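Local coordinates for protein Rho guanine nucleotide exchange factor TIAM2 (Mus musculus, PDB 3A8P) that stimulates GDP-GTP exchange on Rac1, acting as a guanine nucleotide exchange factor that links extracellular signals to the cytoskeleton and neurite growth, at residues L231-S235 / V236-H240; L140-Q143 / T144-L147. One frame throughout, in Å; residues are numbered along the deposited sequence.

Contact 1: L231-S235 / V236-H240; sequences LGVLS and VSSFH
A capping box formed by Ser235 and Ser238 opens helix 236-245, the last helix of the PHCCEx domain. Ser235 is the N-cap, and Ser238 lies three residues on, in the first turn. The backbone N of Ser235 donates to Ser238 OG at 3.0 Å, with an N-H...O angle of 150°. The return bond, from Ser238 N to Ser235 OG, is nearly straight at 169° but weak, at 3.5 Å. In Ser238, OG sits between the backbone N and the carbonyl carbon (chi1 59°). This turns the hydroxyl back over the start of the helix, and Ser238 OG also lies 2.8 Å from Val233 O. Ser238 OG probably donates to Val233 O, though its one proton has another acceptor within reach. A helical backbone bond runs from Phe239 N to Ser235 O, 2.9 Å long. A water molecule sits 2.7 Å from Ser237 OG and makes a weak second bond to Ser235 OG.

Gly232 leaves the preceding helix with positive phi, a conformation that would press a CB against the carbonyl O of Leu231. Apolar atoms flank the box. Val233 CG1 lies 3.9 Å from both CB and OG of Ser238, and Leu231 CD1 is 4.1 Å from Ser238 CB. Both side chains also touch strand 30-33 of the PH domain, Leu231 through Leu31 and Leu33, and Val233 through Leu33. Beyond the cap, Val236 and Phe239 pack on helices 171-206 and 213-217, and His240 ND1 is hydrogen-bonded to Ser95 OG.

The buried Ser238 hydroxyl receives one N-H and faces one carbonyl. It joins the linker to the first helical turn and probably helps set where the helix begins.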
# COMPACT_ATOMS: atom_id res chain seq x y z
N LEU A 231 -14.69 7.67 -2.92
CA LEU A 231 -14.16 7.52 -1.58
C LEU A 231 -13.82 8.92 -1.08
O LEU A 231 -14.16 9.29 0.04
CB LEU A 231 -12.89 6.68 -1.58
CG LEU A 231 -12.35 6.11 -0.26
CD1 LEU A 231 -10.93 5.64 -0.49
CD2 LEU A 231 -12.37 7.15 0.84
N GLY A 232 -13.16 9.69 -1.93
CA GLY A 232 -12.76 11.03 -1.56
C GLY A 232 -11.25 11.15 -1.46
O GLY A 232 -10.72 12.22 -1.20
N VAL A 233 -10.56 10.03 -1.67
CA VAL A 233 -9.10 10.02 -1.61
C VAL A 233 -8.53 9.26 -2.80
O VAL A 233 -8.82 8.08 -2.99
CB VAL A 233 -8.58 9.34 -0.32
CG1 VAL A 233 -7.06 9.41 -0.27
CG2 VAL A 233 -9.18 10.00 0.91
N LEU A 234 -7.73 9.94 -3.62
CA LEU A 234 -7.11 9.29 -4.77
C LEU A 234 -5.59 9.40 -4.65
O LEU A 234 -5.01 10.44 -4.93
CB LEU A 234 -7.56 9.95 -6.07
CG LEU A 234 -7.47 9.07 -7.33
CD1 LEU A 234 -7.89 9.89 -8.54
CD2 LEU A 234 -6.06 8.53 -7.51
N SER A 235 -4.96 8.31 -4.24
CA SER A 235 -3.51 8.30 -4.09
C SER A 235 -3.02 6.86 -4.10
O SER A 235 -3.80 5.91 -4.18
CB SER A 235 -3.10 8.96 -2.78
OG SER A 235 -3.58 8.21 -1.67
N VAL A 236 -1.70 6.70 -4.01
CA VAL A 236 -1.12 5.38 -3.98
C VAL A 236 -1.67 4.60 -2.78
O VAL A 236 -2.01 3.43 -2.89
CB VAL A 236 0.43 5.47 -3.87
CG1 VAL A 236 1.01 4.15 -3.38
CG2 VAL A 236 1.01 5.82 -5.24
N SER A 237 -1.77 5.27 -1.63
CA SER A 237 -2.27 4.63 -0.41
C SER A 237 -3.71 4.11 -0.53
O SER A 237 -4.01 2.99 -0.11
CB SER A 237 -2.18 5.60 0.78
OG SER A 237 -0.84 6.06 0.98
N SER A 238 -4.61 4.94 -1.06
CA SER A 238 -6.00 4.50 -1.21
C SER A 238 -6.08 3.44 -2.32
O SER A 238 -6.88 2.51 -2.23
CB SER A 238 -6.94 5.68 -1.51
OG SER A 238 -6.59 6.39 -2.69
N PHE A 239 -5.23 3.56 -3.34
CA PHE A 239 -5.20 2.59 -4.45
C PHE A 239 -4.76 1.24 -3.87
O PHE A 239 -5.30 0.18 -4.22
CB PHE A 239 -4.23 3.08 -5.54
CG PHE A 239 -4.18 2.20 -6.78
CD1 PHE A 239 -5.26 1.41 -7.15
CD2 PHE A 239 -3.04 2.19 -7.57
CE1 PHE A 239 -5.21 0.61 -8.31
CE2 PHE A 239 -2.97 1.40 -8.73
CZ PHE A 239 -4.06 0.60 -9.10
N HIS A 240 -3.80 1.28 -2.95
CA HIS A 240 -3.31 0.06 -2.30
C HIS A 240 -4.46 -0.56 -1.50
O HIS A 240 -4.68 -1.78 -1.54
CB HIS A 240 -2.17 0.38 -1.32
CG HIS A 240 -1.60 -0.83 -0.65
ND1 HIS A 240 -0.91 -0.77 0.54
CD2 HIS A 240 -1.59 -2.13 -1.03
CE1 HIS A 240 -0.51 -1.98 0.88
NE2 HIS A 240 -0.91 -2.83 -0.06
O HOH W 1 -0.21 7.94 -0.79

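Contact 2: L140-Q143 / T144-L147; sequences LKSQ and TRSL
Lys141 O takes two donors from the next turn of helix 136-165. Thr144 OG1 reaches Lys141 O at 2.7 Å and Arg145 N reaches the same Lys141 O at 3.1 Å, both from one face of the carbonyl plane. The threonine hydroxyl comes in at a C=O...O angle of 119°, well bent from the carbonyl direction. Its chi1 of 64° places OG1 between the backbone N and the carbonyl carbon, turned back over the preceding turn. Regular helical bonds run alongside, including Leu147 N to Gln143 O at 2.8 Å.

Arg145 folds back along the helix, its chain bent at chi3 (-114°). Ser142 CA lies over one face of its guanidinium, offset toward the rim, and Arg145 NH2 lies 3.6 Å from Ser142 CB. Lys141 CB meets the edge of the same group, in its plane. Thr144 CG2 packs 3.1 Å from Leu140 O.

Leu140, Thr144 and Leu147 touch helix 171-206 across the helical hairpin, and Leu140 and Gln143 also meet Phe127 of helix 109-130. With an alanine in place of Thr144, Lys141 O loses its hydroxyl donor, and the contact with Met198 would probably shrink. The bond to Lys141 O spends the threonine hydroxyl within its own helix, although the side chain lies at the packed interface with helix 171-206.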
# COMPACT_ATOMS: atom_id res chain seq x y z
N LEU A 140 13.90 -9.45 -3.36
CA LEU A 140 13.14 -8.30 -3.84
C LEU A 140 13.35 -8.08 -5.33
O LEU A 140 12.39 -7.84 -6.07
CB LEU A 140 13.53 -7.04 -3.08
CG LEU A 140 13.21 -7.03 -1.58
CD1 LEU A 140 13.61 -5.68 -0.99
CD2 LEU A 140 11.73 -7.30 -1.37
N LYS A 141 14.60 -8.15 -5.77
CA LYS A 141 14.91 -7.96 -7.18
C LYS A 141 14.31 -9.08 -8.02
O LYS A 141 13.79 -8.84 -9.11
CB LYS A 141 16.43 -7.89 -7.39
CG LYS A 141 17.03 -6.60 -6.88
CD LYS A 141 18.51 -6.51 -7.21
CE LYS A 141 19.05 -5.15 -6.83
NZ LYS A 141 20.50 -5.02 -7.14
N SER A 142 14.37 -10.29 -7.50
CA SER A 142 13.82 -11.44 -8.20
C SER A 142 12.31 -11.22 -8.35
O SER A 142 11.74 -11.52 -9.40
CB SER A 142 14.10 -12.72 -7.41
OG SER A 142 13.62 -13.86 -8.11
N GLN A 143 11.68 -10.71 -7.30
CA GLN A 143 10.25 -10.45 -7.33
C GLN A 143 9.88 -9.40 -8.39
O GLN A 143 8.94 -9.60 -9.15
CB GLN A 143 9.77 -9.97 -5.96
CG GLN A 143 9.62 -11.07 -4.93
CD GLN A 143 8.49 -12.03 -5.26
OE1 GLN A 143 8.61 -12.86 -6.15
NE2 GLN A 143 7.39 -11.91 -4.53
N THR A 144 10.62 -8.29 -8.43
CA THR A 144 10.33 -7.24 -9.40
C THR A 144 10.41 -7.76 -10.83
O THR A 144 9.60 -7.39 -11.68
CB THR A 144 11.28 -6.03 -9.23
OG1 THR A 144 12.63 -6.42 -9.51
CG2 THR A 144 11.22 -5.49 -7.79
N ARG A 145 11.39 -8.62 -11.10
CA ARG A 145 11.54 -9.19 -12.44
C ARG A 145 10.32 -10.04 -12.78
O ARG A 145 9.76 -9.96 -13.87
CB ARG A 145 12.79 -10.08 -12.52
CG ARG A 145 14.11 -9.35 -12.32
CD ARG A 145 15.28 -10.34 -12.25
NE ARG A 145 15.92 -10.38 -10.94
CZ ARG A 145 16.39 -11.48 -10.36
NH1 ARG A 145 16.29 -12.65 -10.99
NH2 ARG A 145 16.96 -11.42 -9.16
N SER A 146 9.92 -10.88 -11.82
CA SER A 146 8.78 -11.76 -12.00
C SER A 146 7.49 -10.97 -12.23
O SER A 146 6.73 -11.26 -13.16
CB SER A 146 8.63 -12.67 -10.78
OG SER A 146 7.47 -13.48 -10.89
N LEU A 147 7.24 -9.97 -11.38
CA LEU A 147 6.04 -9.15 -11.52
C LEU A 147 6.03 -8.48 -12.89
O LEU A 147 4.98 -8.38 -13.53
CB LEU A 147 5.98 -8.11 -10.41
CG LEU A 147 5.64 -8.67 -9.02
CD1 LEU A 147 6.01 -7.66 -7.93
CD2 LEU A 147 4.15 -9.02 -8.97

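From the N terminus, the chain first builds the strands of the PH domain and then helix 109-130. Contact 2 follows, within helix 136-165. It closes no loop beyond one helical turn, and its inward side chains join this helix to 109-130 and 171-206. The chain turns back through helix 171-206, then runs through 213-217 and 222-231 before contact 1. Contact 1 closes the short link from helix 222-231 into helix 236-245, beside strand 30-33. The two lie in series and neither nest nor cross. The centres of contact 1 and contact 2 are about 24 Å apart, and the two do not touch. Helix 171-206 is their common neighbour, packing against side chains from both.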